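Local coordinates for protein aminotransferase (Psychrobacter arcticus 273-4, PDB 3IF2) that probably transfers amino groups between amino acids and keto acids, perhaps valine to pyruvate, with pyridoxal 5'-phosphate as its cofactor, at residues N49-E54 with T317-N322; A169-H174 with E194-L199; M21-D26 with D381-L386. One frame throughout, in Å; residues are numbered along the deposited sequence.

Contact 1. Residues N49-E54 with T317-N322; sequences NELFLE and TPLVAN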
loop_
_atom_site.group_PDB
_atom_site.type_symbol
_atom_site.label_atom_id
_atom_site.label_comp_id
_atom_site.label_asym_id
_atom_site.label_seq_id
_atom_site.Cartn_x
_atom_site.Cartn_y
_atom_site.Cartn_z
ATOM N N ASN A 49 22.753 9.139 5.148
ATOM C CA ASN A 49 21.970 10.264 4.675
ATOM C C ASN A 49 22.711 11.173 3.695
ATOM O O ASN A 49 22.078 11.750 2.786
ATOM C CB ASN A 49 21.388 11.020 5.861
ATOM C CG ASN A 49 20.337 10.187 6.608
ATOM O OD1 ASN A 49 19.684 9.329 6.019
ATOM N ND2 ASN A 49 20.192 10.435 7.910
ATOM N N GLU A 50 24.028 11.305 3.870
ATOM C CA GLU A 50 24.859 12.021 2.901
ATOM C C GLU A 50 24.796 11.352 1.528
ATOM O O GLU A 50 24.661 12.060 0.516
ATOM C CB GLU A 50 26.312 12.122 3.385
ATOM C CG GLU A 50 26.500 13.220 4.414
ATOM C CD GLU A 50 27.648 12.998 5.386
ATOM O OE1 GLU A 50 28.496 12.088 5.195
ATOM O OE2 GLU A 50 27.674 13.762 6.380
ATOM N N LEU A 51 24.913 10.015 1.491
ATOM C CA LEU A 51 24.822 9.280 0.217
ATOM C C LEU A 51 23.419 9.399 -0.409
ATOM O O LEU A 51 23.287 9.589 -1.624
ATOM C CB LEU A 51 25.206 7.812 0.378
ATOM C CG LEU A 51 25.079 6.872 -0.845
ATOM C CD1 LEU A 51 25.734 7.430 -2.127
ATOM C CD2 LEU A 51 25.650 5.512 -0.476
ATOM N N PHE A 52 22.393 9.267 0.433
ATOM C CA PHE A 52 21.026 9.446 0.006
ATOM C C PHE A 52 20.769 10.846 -0.548
ATOM O O PHE A 52 20.144 10.961 -1.604
ATOM C CB PHE A 52 20.008 9.121 1.126
ATOM C CG PHE A 52 19.911 7.636 1.505
ATOM C CD1 PHE A 52 20.234 6.584 0.608
ATOM C CD2 PHE A 52 19.365 7.293 2.736
ATOM C CE1 PHE A 52 20.109 5.248 0.985
ATOM C CE2 PHE A 52 19.223 5.944 3.104
ATOM C CZ PHE A 52 19.598 4.924 2.218
ATOM N N LEU A 53 21.256 11.884 0.136
ATOM C CA LEU A 53 21.055 13.274 -0.322
ATOM C C LEU A 53 21.713 13.519 -1.667
ATOM O O LEU A 53 21.123 14.150 -2.536
ATOM C CB LEU A 53 21.565 14.306 0.709
ATOM C CG LEU A 53 21.200 15.774 0.483
ATOM C CD1 LEU A 53 19.705 15.958 0.100
ATOM C CD2 LEU A 53 21.585 16.597 1.689
ATOM N N GLU A 54 22.923 12.989 -1.835
ATOM C CA GLU A 54 23.658 13.053 -3.112
ATOM C C GLU A 54 22.864 12.393 -4.237
ATOM O O GLU A 54 22.725 12.964 -5.317
ATOM C CB GLU A 54 25.040 12.397 -2.964
ATOM C CG GLU A 54 25.824 12.092 -4.250
ATOM C CD GLU A 54 27.088 11.329 -3.927
ATOM O OE1 GLU A 54 27.957 11.906 -3.236
ATOM O OE2 GLU A 54 27.203 10.154 -4.341
ATOM N N THR A 317 17.901 2.351 -7.090
ATOM C CA THR A 317 18.312 1.803 -8.405
ATOM C C THR A 317 19.807 2.011 -8.734
ATOM O O THR A 317 20.490 1.024 -8.961
ATOM C CB THR A 317 17.364 2.280 -9.555
ATOM O OG1 THR A 317 16.059 1.734 -9.335
ATOM C CG2 THR A 317 17.857 1.861 -10.942
ATOM N N PRO A 318 20.316 3.271 -8.718
ATOM C CA PRO A 318 21.731 3.472 -9.002
ATOM C C PRO A 318 22.677 2.886 -7.956
ATOM O O PRO A 318 23.762 2.456 -8.326
ATOM C CB PRO A 318 21.873 5.007 -9.093
ATOM C CG PRO A 318 20.711 5.546 -8.361
ATOM C CD PRO A 318 19.612 4.564 -8.652
ATOM N N LEU A 319 22.268 2.862 -6.689
ATOM C CA LEU A 319 23.088 2.290 -5.607
ATOM C C LEU A 319 23.161 0.742 -5.703
ATOM O O LEU A 319 24.104 0.133 -5.163
ATOM C CB LEU A 319 22.594 2.746 -4.214
ATOM C CG LEU A 319 22.388 4.256 -3.962
ATOM C CD1 LEU A 319 21.871 4.528 -2.559
ATOM C CD2 LEU A 319 23.644 5.055 -4.200
ATOM N N VAL A 320 22.164 0.112 -6.352
ATOM C CA VAL A 320 22.169 -1.352 -6.619
ATOM C C VAL A 320 23.077 -1.604 -7.837
ATOM O O VAL A 320 23.962 -2.478 -7.787
ATOM C CB VAL A 320 20.721 -1.920 -6.858
ATOM C CG1 VAL A 320 20.753 -3.328 -7.406
ATOM C CG2 VAL A 320 19.910 -1.858 -5.599
ATOM N N ALA A 321 22.875 -0.816 -8.903
ATOM C CA ALA A 321 23.679 -0.896 -10.142
ATOM C C ALA A 321 25.181 -0.876 -9.910
ATOM O O ALA A 321 25.910 -1.648 -10.548
ATOM C CB ALA A 321 23.303 0.213 -11.133
ATOM N N ASN A 322 25.645 -0.037 -8.991
ATOM C CA ASN A 322 27.095 0.086 -8.725
ATOM C C ASN A 322 27.583 -0.553 -7.399
ATOM O O ASN A 322 28.682 -0.236 -6.928
ATOM C CB ASN A 322 27.490 1.576 -8.810
ATOM C CG ASN A 322 26.964 2.409 -7.641
ATOM O OD1 ASN A 322 26.421 1.889 -6.651
ATOM N ND2 ASN A 322 27.146 3.705 -7.743
#

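Contact 2. Residues A169-H174 with E194-L199; sequences AAVLPH and EALENL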
loop_
_atom_site.group_PDB
_atom_site.type_symbol
_atom_site.label_atom_id
_atom_site.label_comp_id
_atom_site.label_asym_id
_atom_site.label_seq_id
_atom_site.Cartn_x
_atom_site.Cartn_y
_atom_site.Cartn_z
ATOM N N ALA A 169 0.648 -21.432 13.207
ATOM C CA ALA A 169 1.005 -22.608 13.994
ATOM C C ALA A 169 2.421 -22.251 14.423
ATOM O O ALA A 169 3.307 -22.138 13.583
ATOM C CB ALA A 169 0.996 -23.849 13.151
ATOM N N ALA A 170 2.622 -22.019 15.713
ATOM C CA ALA A 170 3.916 -21.599 16.235
ATOM C C ALA A 170 4.553 -22.730 17.028
ATOM O O ALA A 170 3.856 -23.423 17.767
ATOM C CB ALA A 170 3.718 -20.411 17.097
ATOM N N VAL A 171 5.860 -22.940 16.847
ATOM C CA VAL A 171 6.619 -23.951 17.594
ATOM C C VAL A 171 7.454 -23.216 18.647
ATOM O O VAL A 171 8.128 -22.225 18.327
ATOM C CB VAL A 171 7.515 -24.803 16.678
ATOM C CG1 VAL A 171 8.306 -25.846 17.506
ATOM C CG2 VAL A 171 6.664 -25.483 15.623
ATOM N N LEU A 172 7.385 -23.678 19.895
ATOM C CA LEU A 172 8.137 -23.057 20.991
ATOM C C LEU A 172 9.632 -23.375 20.876
ATOM O O LEU A 172 10.008 -24.412 20.316
ATOM C CB LEU A 172 7.608 -23.493 22.358
ATOM C CG LEU A 172 6.125 -23.207 22.664
ATOM C CD1 LEU A 172 5.950 -23.166 24.165
ATOM C CD2 LEU A 172 5.606 -21.900 22.086
ATOM N N PRO A 173 10.492 -22.491 21.417
ATOM C CA PRO A 173 11.925 -22.721 21.276
ATOM C C PRO A 173 12.610 -23.520 22.382
ATOM O O PRO A 173 12.066 -23.620 23.492
ATOM C CB PRO A 173 12.473 -21.297 21.379
ATOM C CG PRO A 173 11.576 -20.652 22.409
ATOM C CD PRO A 173 10.213 -21.254 22.186
ATOM N N HIS A 174 13.753 -24.126 22.023
ATOM C CA HIS A 174 14.674 -24.716 22.995
ATOM C C HIS A 174 15.599 -23.531 23.312
ATOM O O HIS A 174 15.801 -22.659 22.468
ATOM C CB HIS A 174 15.476 -25.926 22.456
ATOM C CG HIS A 174 14.730 -27.233 22.475
ATOM N ND1 HIS A 174 14.993 -28.250 21.578
ATOM C CD2 HIS A 174 13.733 -27.688 23.274
ATOM C CE1 HIS A 174 14.206 -29.278 21.838
ATOM N NE2 HIS A 174 13.420 -28.956 22.851
ATOM N N GLU A 194 12.021 -31.810 16.894
ATOM C CA GLU A 194 11.185 -32.934 17.401
ATOM C C GLU A 194 9.711 -32.494 17.372
ATOM O O GLU A 194 8.882 -33.144 16.731
ATOM C CB GLU A 194 11.622 -33.373 18.829
ATOM C CG GLU A 194 10.875 -34.570 19.415
ATOM N N ALA A 195 9.432 -31.350 18.005
ATOM C CA ALA A 195 8.086 -30.767 18.081
ATOM C C ALA A 195 7.504 -30.360 16.723
ATOM O O ALA A 195 6.342 -30.653 16.436
ATOM C CB ALA A 195 8.093 -29.565 19.001
ATOM N N LEU A 196 8.317 -29.700 15.898
ATOM C CA LEU A 196 7.888 -29.205 14.574
ATOM C C LEU A 196 7.570 -30.322 13.580
ATOM O O LEU A 196 6.500 -30.331 12.954
ATOM C CB LEU A 196 8.965 -28.264 13.985
ATOM C CG LEU A 196 8.783 -27.568 12.628
ATOM C CD1 LEU A 196 9.765 -26.392 12.507
ATOM C CD2 LEU A 196 8.914 -28.478 11.401
ATOM N N GLU A 197 8.491 -31.275 13.478
ATOM C CA GLU A 197 8.420 -32.350 12.471
ATOM C C GLU A 197 7.282 -33.344 12.764
ATOM O O GLU A 197 6.801 -34.012 11.846
ATOM C CB GLU A 197 9.812 -33.000 12.341
ATOM C CG GLU A 197 10.229 -33.549 10.963
ATOM C CD GLU A 197 11.768 -33.418 10.702
ATOM O OE1 GLU A 197 12.554 -33.138 11.649
ATOM O OE2 GLU A 197 12.194 -33.574 9.532
ATOM N N ASN A 198 6.850 -33.390 14.032
ATOM C CA ASN A 198 5.713 -34.196 14.504
ATOM C C ASN A 198 4.404 -33.408 14.711
ATOM O O ASN A 198 3.401 -33.998 15.131
ATOM C CB ASN A 198 6.095 -34.932 15.808
ATOM C CG ASN A 198 7.122 -36.023 15.575
ATOM O OD1 ASN A 198 6.793 -37.101 15.057
ATOM N ND2 ASN A 198 8.371 -35.761 15.971
ATOM N N LEU A 199 4.395 -32.106 14.411
ATOM C CA LEU A 199 3.177 -31.282 14.526
ATOM C C LEU A 199 2.058 -31.908 13.652
ATOM O O LEU A 199 2.295 -32.159 12.465
ATOM C CB LEU A 199 3.447 -29.845 14.089
ATOM C CG LEU A 199 2.380 -28.790 14.350
ATOM C CD1 LEU A 199 2.182 -28.587 15.845
ATOM C CD2 LEU A 199 2.822 -27.498 13.715
#

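Contact 3. Residues M21-D26 with D381-L386; sequences MDDLGD and DLYERL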
loop_
_atom_site.group_PDB
_atom_site.type_symbol
_atom_site.label_atom_id
_atom_site.label_comp_id
_atom_site.label_asym_id
_atom_site.label_seq_id
_atom_site.Cartn_x
_atom_site.Cartn_y
_atom_site.Cartn_z
HETATM N N MSE A 21 0.310 -0.125 20.468
HETATM C CA MSE A 21 0.618 0.801 19.360
HETATM C C MSE A 21 0.092 2.221 19.590
HETATM O O MSE A 21 0.738 3.178 19.171
HETATM C CB MSE A 21 0.150 0.256 17.990
HETATM C CG MSE A 21 0.913 -0.991 17.498
HETATM SE SE MSE A 21 2.882 -0.820 17.579
HETATM C CE MSE A 21 3.061 0.517 16.083
ATOM N N ASP A 22 -1.050 2.347 20.266
ATOM C CA ASP A 22 -1.615 3.656 20.637
ATOM C C ASP A 22 -0.733 4.368 21.669
ATOM O O ASP A 22 -0.429 5.550 21.501
ATOM C CB ASP A 22 -3.064 3.537 21.170
ATOM C CG ASP A 22 -4.086 3.176 20.081
ATOM O OD1 ASP A 22 -3.884 3.491 18.887
ATOM O OD2 ASP A 22 -5.116 2.573 20.430
ATOM N N ASP A 23 -0.318 3.649 22.713
ATOM C CA ASP A 23 0.583 4.208 23.745
ATOM C C ASP A 23 1.943 4.654 23.172
ATOM O O ASP A 23 2.482 5.685 23.577
ATOM C CB ASP A 23 0.800 3.203 24.880
ATOM C CG ASP A 23 -0.454 2.944 25.696
ATOM O OD1 ASP A 23 -1.508 3.560 25.443
ATOM O OD2 ASP A 23 -0.391 2.109 26.610
ATOM N N LEU A 24 2.470 3.873 22.237
ATOM C CA LEU A 24 3.729 4.198 21.548
ATOM C C LEU A 24 3.554 5.410 20.581
ATOM O O LEU A 24 4.476 6.235 20.432
ATOM C CB LEU A 24 4.346 2.947 20.860
ATOM C CG LEU A 24 5.197 1.957 21.717
ATOM C CD1 LEU A 24 4.565 1.552 23.054
ATOM C CD2 LEU A 24 5.628 0.697 20.883
ATOM N N GLY A 25 2.384 5.516 19.944
ATOM C CA GLY A 25 2.050 6.657 19.078
ATOM C C GLY A 25 1.776 7.927 19.876
ATOM O O GLY A 25 2.138 9.019 19.432
ATOM N N ASP A 26 1.133 7.783 21.040
ATOM C CA ASP A 26 0.806 8.914 21.923
ATOM C C ASP A 26 2.066 9.558 22.525
ATOM O O ASP A 26 2.194 10.796 22.499
ATOM C CB ASP A 26 -0.177 8.503 23.050
ATOM C CG ASP A 26 -1.623 8.222 22.550
ATOM O OD1 ASP A 26 -1.964 8.472 21.372
ATOM O OD2 ASP A 26 -2.442 7.742 23.367
ATOM N N ASP A 381 3.398 -5.789 33.016
ATOM C CA ASP A 381 3.289 -4.965 34.221
ATOM C C ASP A 381 4.530 -4.064 34.337
ATOM O O ASP A 381 4.405 -2.884 34.678
ATOM C CB ASP A 381 3.136 -5.861 35.457
ATOM C CG ASP A 381 2.273 -5.240 36.537
ATOM O OD1 ASP A 381 2.475 -4.042 36.879
ATOM O OD2 ASP A 381 1.399 -5.979 37.052
ATOM N N LEU A 382 5.715 -4.624 34.063
ATOM C CA LEU A 382 6.965 -3.848 34.007
ATOM C C LEU A 382 6.829 -2.707 32.991
ATOM O O LEU A 382 7.171 -1.582 33.293
ATOM C CB LEU A 382 8.167 -4.731 33.637
ATOM C CG LEU A 382 9.561 -4.100 33.546
ATOM C CD1 LEU A 382 9.860 -3.374 34.834
ATOM C CD2 LEU A 382 10.637 -5.157 33.229
ATOM N N TYR A 383 6.308 -3.011 31.809
ATOM C CA TYR A 383 6.048 -2.002 30.763
ATOM C C TYR A 383 5.215 -0.813 31.269
ATOM O O TYR A 383 5.546 0.330 30.977
ATOM C CB TYR A 383 5.391 -2.649 29.532
ATOM C CG TYR A 383 4.655 -1.697 28.623
ATOM C CD1 TYR A 383 5.330 -0.971 27.638
ATOM C CD2 TYR A 383 3.266 -1.524 28.739
ATOM C CE1 TYR A 383 4.637 -0.077 26.791
ATOM C CE2 TYR A 383 2.566 -0.636 27.900
ATOM C CZ TYR A 383 3.261 0.084 26.941
ATOM O OH TYR A 383 2.570 0.941 26.140
ATOM N N GLU A 384 4.153 -1.099 32.028
ATOM C CA GLU A 384 3.269 -0.058 32.588
ATOM C C GLU A 384 4.004 0.818 33.595
ATOM O O GLU A 384 3.832 2.034 33.595
ATOM C CB GLU A 384 2.014 -0.666 33.254
ATOM C CG GLU A 384 1.053 -1.414 32.309
ATOM C CD GLU A 384 0.313 -0.534 31.289
ATOM O OE1 GLU A 384 0.116 0.675 31.554
ATOM O OE2 GLU A 384 -0.095 -1.074 30.226
ATOM N N ARG A 385 4.814 0.195 34.446
ATOM C CA ARG A 385 5.586 0.925 35.469
ATOM C C ARG A 385 6.646 1.830 34.863
ATOM O O ARG A 385 6.801 2.972 35.302
ATOM C CB ARG A 385 6.231 -0.035 36.463
ATOM C CG ARG A 385 5.220 -0.691 37.384
ATOM C CD ARG A 385 5.819 -1.909 38.039
ATOM N NE ARG A 385 4.795 -2.685 38.738
ATOM C CZ ARG A 385 4.707 -2.908 40.054
ATOM N NH1 ARG A 385 5.627 -2.470 40.928
ATOM N NH2 ARG A 385 3.686 -3.644 40.492
ATOM N N LEU A 386 7.366 1.307 33.868
ATOM C CA LEU A 386 8.371 2.082 33.119
ATOM C C LEU A 386 7.702 3.233 32.342
ATOM O O LEU A 386 8.228 4.353 32.346
ATOM C CB LEU A 386 9.181 1.182 32.175
ATOM C CG LEU A 386 10.038 0.077 32.790
ATOM C CD1 LEU A 386 10.524 -0.880 31.716
ATOM C CD2 LEU A 386 11.200 0.661 33.570
#

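Contact 1. Residues N49-E54 with T317-N322
The F52 ring meets L319 at its edge, not over a face: L319 CD1 lies near the ring plane, 4.0 Å from F52 CE1. F52 CD1 is almost as near, so the methyl sits beside one ring bond, and the two side chains cross at about a right angle. The CB of F52 points away from helix 311-321, but a chi1 of -69° puts CG anti to the carbonyl carbon and turns the ring's CD1-CE1 edge back to the leucine. L51 approaches differently. Its side chain and that of L319 reach toward each other tip to tip, with L51 CD1 3.8 Å from L319 CD2. The two methyls of L319 thus divide the work, CD1 serving the phenylalanine and CD2 the leucine one position earlier on helix 46-60. A separation of 9.3 Å between L51 CA and L319 CA is bridged by side chains alone, with 122 Å² buried in all. L328 of helix 324-351 touches both L51 and F52 and so joins this apolar group, while T55 lies against L319. I73 of the second subunit packs on F52, which places the site close to the dimer interface. At the end of helix 311-321 N322 leaves helical geometry, and its OD1 accepts a bond from R324 N in the turn toward helix 324-351. All the touching side chains are hydrocarbon and buried, and no polar group pairs across the two segments. The contact is therefore apolar and nondirectional, probably held by van der Waals packing and exclusion of water.

Contact 2. Residues A169-H174 with E194-L199
V171 sets its CG1 methyl anti to its own backbone N (chi1 180°), which leaves CG2 beside that N and spreads the two branches over adjacent helix residues. CG1 of V171 reaches A195 CB at 4.0 Å. V171 CG2 stands at the same 4.0 Å from L196 CB, the valine and leucine side chains crossing at about a right angle. L199 extends its chain likewise (chi1 -170°) and brings CD2 to 4.1 Å from A169 CB, a second touch two residues earlier in the chain, within strand 168-170. The two segments bury 207 Å² between them, both sides summed, and the closest CA pair, V171 CA and L196 CA, is 6.2 Å apart. Helix 193-197 closes with a side-chain bond: N198 ND2 donates to E194 O over 2.8 Å, with an N-H...O angle of 166°. The acceptor lies nearly in the amide plane of N198, whereas the backbone bond from N198 N to the same oxygen is weak. L148 of strand 142-149 touches V171, L196 and L199 and so shares this apolar layer. The arrangement is alpha/beta packing: a short helix laid against the mixed central sheet, consistent with the large domain of fold-type I PLP enzymes.

Contact 3. Residues M21-D26 with D381-L386
Y383 OH donates a hydrogen bond to D23 OD2 across 3.2 Å, the one such bond between segments 21-26 and 381-386. The carboxylate receives it on the anti lone pair of OD2, the one directed away from the other oxygen, and its plane lies only 7° from that of the phenol ring. Y383 carries its ring anti to the backbone N (chi1 160°), projecting it from helix 379-388 toward helix 16-29. L24 adds an apolar touch at the ring edge, its CD1 4.1 Å from Y383 CE1 and 3.7 Å from Y383 OH. A phenylalanine in place of Y383 would probably leave D23 OD2 without its hydroxyl donor and L24 CD1 without its nearest contact. Nearby, D23 OD2 and E384 OE2 are like charges 4.8 Å apart. K387 makes a salt bridge with E384 and a long, weak ion pair with D23, and is likely to ease their repulsion. Elsewhere on helix 379-388, R385 NE donates to D381 OD1 at 3.3 Å. That bond is straight, at 179°, and lies in the guanidinium plane, although it meets the carboxylate from above its plane. The whole is helix-to-helix packing between the N-terminal part of the chain and its C-terminal part, which also pair through strands 35-36 and 391-392. Such an association is consistent with the small domain of fold-type I aminotransferases.

In the fold
The three contacts are separate sites: their centres lie about 42 Å (contacts 1 and 2), 37 Å (1 and 3) and 31 Å (2 and 3) apart, and no two touch. Contacts 1 and 2 stand on opposite sides of the chain's centre. In sequence contact 3 spans the other two, joining an N-terminal helix to one in the C-terminal part, and contact 2 falls between the segments of contact 1. Neither contact 1 nor contact 3 touches the cofactor: the F52 side chain is about 13 Å from a bound pyridoxal phosphate and that of L24 about 12 Å. Contact 2 lies away from the known cofactor-binding residues and is plain structural packing.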